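Local coordinates for protein myosin light chain 1 (Saccharomyces cerevisiae, PDB 1M45) that serves as a light chain for class II and class V myosins by binding their IQ motifs and takes part in cytokinesis and septum formation, at residues V100-L105 / G134-K139. Sequence-based numbering, arbitrary orientation. Where two conformers were deposited one is given.
Sequences VSVGDL and GEIDYK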
ATOM      1  N   VAL A 100       9.787 -12.292 -13.324  0.50 19.33           N
ATOM      2  CA  VAL A 100      10.181 -10.993 -13.838  0.50 18.53           C
ATOM      3  C   VAL A 100      11.510 -10.616 -13.198  0.50 17.89           C
ATOM      4  O   VAL A 100      11.760 -10.942 -12.041  0.50 16.85           O
ATOM      5  CB  VAL A 100       9.073  -9.961 -13.555  0.50 19.19           C
ATOM      6  CG1 VAL A 100       9.532  -8.530 -13.795  0.50 21.16           C
ATOM      7  CG2 VAL A 100       7.861 -10.272 -14.436  0.50 18.91           C
ATOM      8  N   SER A 101      12.368  -9.937 -13.960  1.00 17.50           N
ATOM      9  CA  SER A 101      13.643  -9.491 -13.420  1.00 17.49           C
ATOM     10  C   SER A 101      13.382  -8.387 -12.403  1.00 17.08           C
ATOM     11  O   SER A 101      12.391  -7.631 -12.530  1.00 16.41           O
ATOM     12  CB  SER A 101      14.580  -8.991 -14.509  1.00 17.75           C
ATOM     13  OG  SER A 101      14.080  -7.801 -15.084  1.00 17.30           O
ATOM     14  N   VAL A 102      14.248  -8.320 -11.391  1.00 16.24           N
ATOM     15  CA  VAL A 102      14.119  -7.271 -10.378  1.00 16.00           C
ATOM     16  C   VAL A 102      14.220  -5.892 -11.033  1.00 15.99           C
ATOM     17  O   VAL A 102      13.545  -4.942 -10.615  1.00 15.54           O
ATOM     18  CB  VAL A 102      15.096  -7.470  -9.209  1.00 18.08           C
ATOM     19  CG1 VAL A 102      16.540  -7.378  -9.661  1.00 17.05           C
ATOM     20  CG2 VAL A 102      14.827  -6.434  -8.136  1.00 16.60           C
ATOM     21  N   GLY A 103      15.054  -5.786 -12.068  1.00 15.38           N
ATOM     22  CA  GLY A 103      15.149  -4.524 -12.795  1.00 15.83           C
ATOM     23  C   GLY A 103      13.845  -4.154 -13.500  1.00 14.89           C
ATOM     24  O   GLY A 103      13.444  -2.989 -13.487  1.00 15.56           O
ATOM     25  N   ASP A 104      13.190  -5.128 -14.133  1.00 15.84           N
ATOM     26  CA  ASP A 104      11.906  -4.848 -14.778  1.00 15.92           C
ATOM     27  C   ASP A 104      10.833  -4.506 -13.740  1.00 15.63           C
ATOM     28  O   ASP A 104       9.915  -3.717 -14.024  1.00 15.99           O
ATOM     29  CB  ASP A 104      11.433  -6.009 -15.616  1.00 17.38           C
ATOM     30  CG  ASP A 104      12.181  -6.122 -16.926  1.00 18.82           C
ATOM     31  OD1 ASP A 104      12.799  -5.130 -17.369  1.00 24.06           O
ATOM     32  OD2 ASP A 104      12.133  -7.148 -17.592  1.00 21.49           O
ATOM     33  N   LEU A 105      10.932  -5.115 -12.552  1.00 15.69           N
ATOM     34  CA  LEU A 105       9.933  -4.818 -11.526  1.00 15.41           C
ATOM     35  C   LEU A 105      10.102  -3.382 -11.087  1.00 15.69           C
ATOM     36  O   LEU A 105       9.115  -2.626 -10.917  1.00 15.24           O
ATOM     37  CB  LEU A 105      10.021  -5.798 -10.359  1.00 15.97           C
ATOM     38  CG  LEU A 105       9.077  -5.505  -9.179  1.00 15.98           C
ATOM     39  CD1 LEU A 105       7.634  -5.439  -9.676  1.00 18.21           C
ATOM     40  CD2 LEU A 105       9.208  -6.658  -8.121  1.00 20.87           C
ATOM     41  N   GLY A 134      18.519 -13.102 -10.885  1.00 22.07           N
ATOM     42  CA  GLY A 134      17.981 -11.782 -10.622  1.00 21.14           C
ATOM     43  C   GLY A 134      16.490 -11.702 -10.887  1.00 20.36           C
ATOM     44  O   GLY A 134      15.981 -10.600 -11.027  1.00 19.78           O
ATOM     45  N   GLU A 135      15.782 -12.836 -10.843  1.00 20.80           N
ATOM     46  CA  GLU A 135      14.335 -12.860 -11.082  1.00 20.22           C
ATOM     47  C   GLU A 135      13.460 -13.115  -9.865  1.00 19.81           C
ATOM     48  O   GLU A 135      13.885 -13.726  -8.876  1.00 20.44           O
ATOM     49  CB  GLU A 135      13.988 -13.866 -12.170  1.00 21.32           C
ATOM     50  CG  GLU A 135      14.617 -13.469 -13.498  1.00 24.03           C
ATOM     51  CD  GLU A 135      14.082 -14.274 -14.659  1.00 30.77           C
ATOM     52  OE1 GLU A 135      14.004 -15.502 -14.547  1.00 31.34           O
ATOM     53  OE2 GLU A 135      13.720 -13.664 -15.678  1.00 36.15           O
ATOM     54  N   ILE A 136      12.204 -12.672  -9.979  1.00 18.49           N
ATOM     55  CA  ILE A 136      11.234 -12.784  -8.894  1.00 18.37           C
ATOM     56  C   ILE A 136      10.027 -13.533  -9.417  1.00 18.50           C
ATOM     57  O   ILE A 136       9.577 -13.260 -10.524  1.00 18.83           O
ATOM     58  CB  ILE A 136      10.799 -11.349  -8.473  1.00 18.34           C
ATOM     59  CG1 ILE A 136      11.935 -10.637  -7.761  1.00 19.08           C
ATOM     60  CG2 ILE A 136       9.571 -11.381  -7.518  1.00 17.77           C
ATOM     61  CD1 ILE A 136      11.730  -9.104  -7.702  1.00 17.95           C
ATOM     62  N   ASP A 137       9.499 -14.463  -8.610  1.00 18.29           N
ATOM     63  CA  ASP A 137       8.262 -15.180  -8.941  1.00 18.69           C
ATOM     64  C   ASP A 137       7.133 -14.183  -8.673  1.00 18.00           C
ATOM     65  O   ASP A 137       6.882 -13.849  -7.524  1.00 18.25           O
ATOM     66  CB  ASP A 137       8.107 -16.412  -8.026  1.00 19.00           C
ATOM     67  CG  ASP A 137       6.889 -17.229  -8.374  1.00 24.20           C
ATOM     68  OD1 ASP A 137       5.795 -16.660  -8.406  1.00 23.23           O
ATOM     69  OD2 ASP A 137       6.932 -18.445  -8.691  1.00 29.76           O
ATOM     70  N   TYR A 138       6.495 -13.677  -9.724  1.00 18.00           N
ATOM     71  CA  TYR A 138       5.566 -12.563  -9.500  1.00 17.40           C
ATOM     72  C   TYR A 138       4.254 -12.962  -8.865  1.00 17.65           C
ATOM     73  O   TYR A 138       3.692 -12.184  -8.113  1.00 15.93           O
ATOM     74  CB  TYR A 138       5.335 -11.718 -10.725  1.00 17.48           C
ATOM     75  CG  TYR A 138       4.972 -12.402 -12.017  1.00 14.79           C
ATOM     76  CD1 TYR A 138       3.664 -12.821 -12.261  1.00 18.68           C
ATOM     77  CD2 TYR A 138       5.905 -12.498 -13.052  1.00 16.58           C
ATOM     78  CE1 TYR A 138       3.305 -13.372 -13.489  1.00 19.62           C
ATOM     79  CE2 TYR A 138       5.557 -13.051 -14.276  1.00 18.88           C
ATOM     80  CZ  TYR A 138       4.259 -13.485 -14.489  1.00 20.73           C
ATOM     81  OH  TYR A 138       3.938 -14.037 -15.703  1.00 21.90           O
ATOM     82  N   LYS A 139       3.786 -14.177  -9.127  1.00 18.91           N
ATOM     83  CA  LYS A 139       2.581 -14.611  -8.406  1.00 20.29           C
ATOM     84  C   LYS A 139       2.817 -14.678  -6.898  1.00 20.39           C
ATOM     85  O   LYS A 139       1.919 -14.314  -6.119  1.00 20.34           O
ATOM     86  CB  LYS A 139       2.093 -15.969  -8.904  1.00 20.50           C
ATOM     87  CG  LYS A 139       1.327 -15.884 -10.208  1.00 24.00           C
ATOM     88  CD  LYS A 139       0.750 -17.251 -10.561  1.00 28.40           C
ATOM     89  CE  LYS A 139      -0.110 -17.172 -11.774  1.00 33.19           C
ATOM     90  NZ  LYS A 139      -1.272 -16.294 -11.566  1.00 37.81           N
TER
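In Val100, CG1 is anti to the backbone N (chi1 168°), which leaves CG2 beside that N and turned to the ring of Tyr138. Tyr138 meets it by holding CG between its own backbone N and carbonyl carbon (chi1 50°). In the conformer given, Val100 CG2 comes obliquely to within 3.3 Å of Tyr138 CD2, a short contact to read with caution as Val100 has a second conformer. Val100 N sits in the ring plane, at its edge. The far end of Tyr138 is fixed by a hydrogen bond from its OH to Asp93, and its ring also meets that of Phe89.

Ile136 extends CD1 between Val102 and Leu105. Its CD1 is 3.5 Å from Leu105 CD2, where the two side chains cross at about a right angle. The same methyl is 4.0 Å from Val102 CB. Helices 83-90 and 118-125 close round this apolar patch, with Phe89 touching Val100 and Leu105, and Leu125 touching Val102 and Leu105.

The backbones are joined as a short antiparallel ladder. Val100 and Ile136 form a hydrogen-bonded pair: Val100 N donates to Ile136 O (3.0 Å), and Ile136 N to Val100 O (2.7 Å). Val102 N then donates to Gly134 O (2.9 Å), so the first turn of helix 102-111 is tied to the opposite loop. Ser101 OG caps this helix by accepting from Asp104 N (3.0 Å). Asp137 caps the helix that follows its own strand through Lys140 N.

Asp104 and the nearby Asp93 and Asp131 belong to inferred calcium sites. Two calcium-binding-type loops, each leading through a short strand into a helix and joined by antiparallel pairing of the two strands, are the hallmark of a paired EF-hand domain.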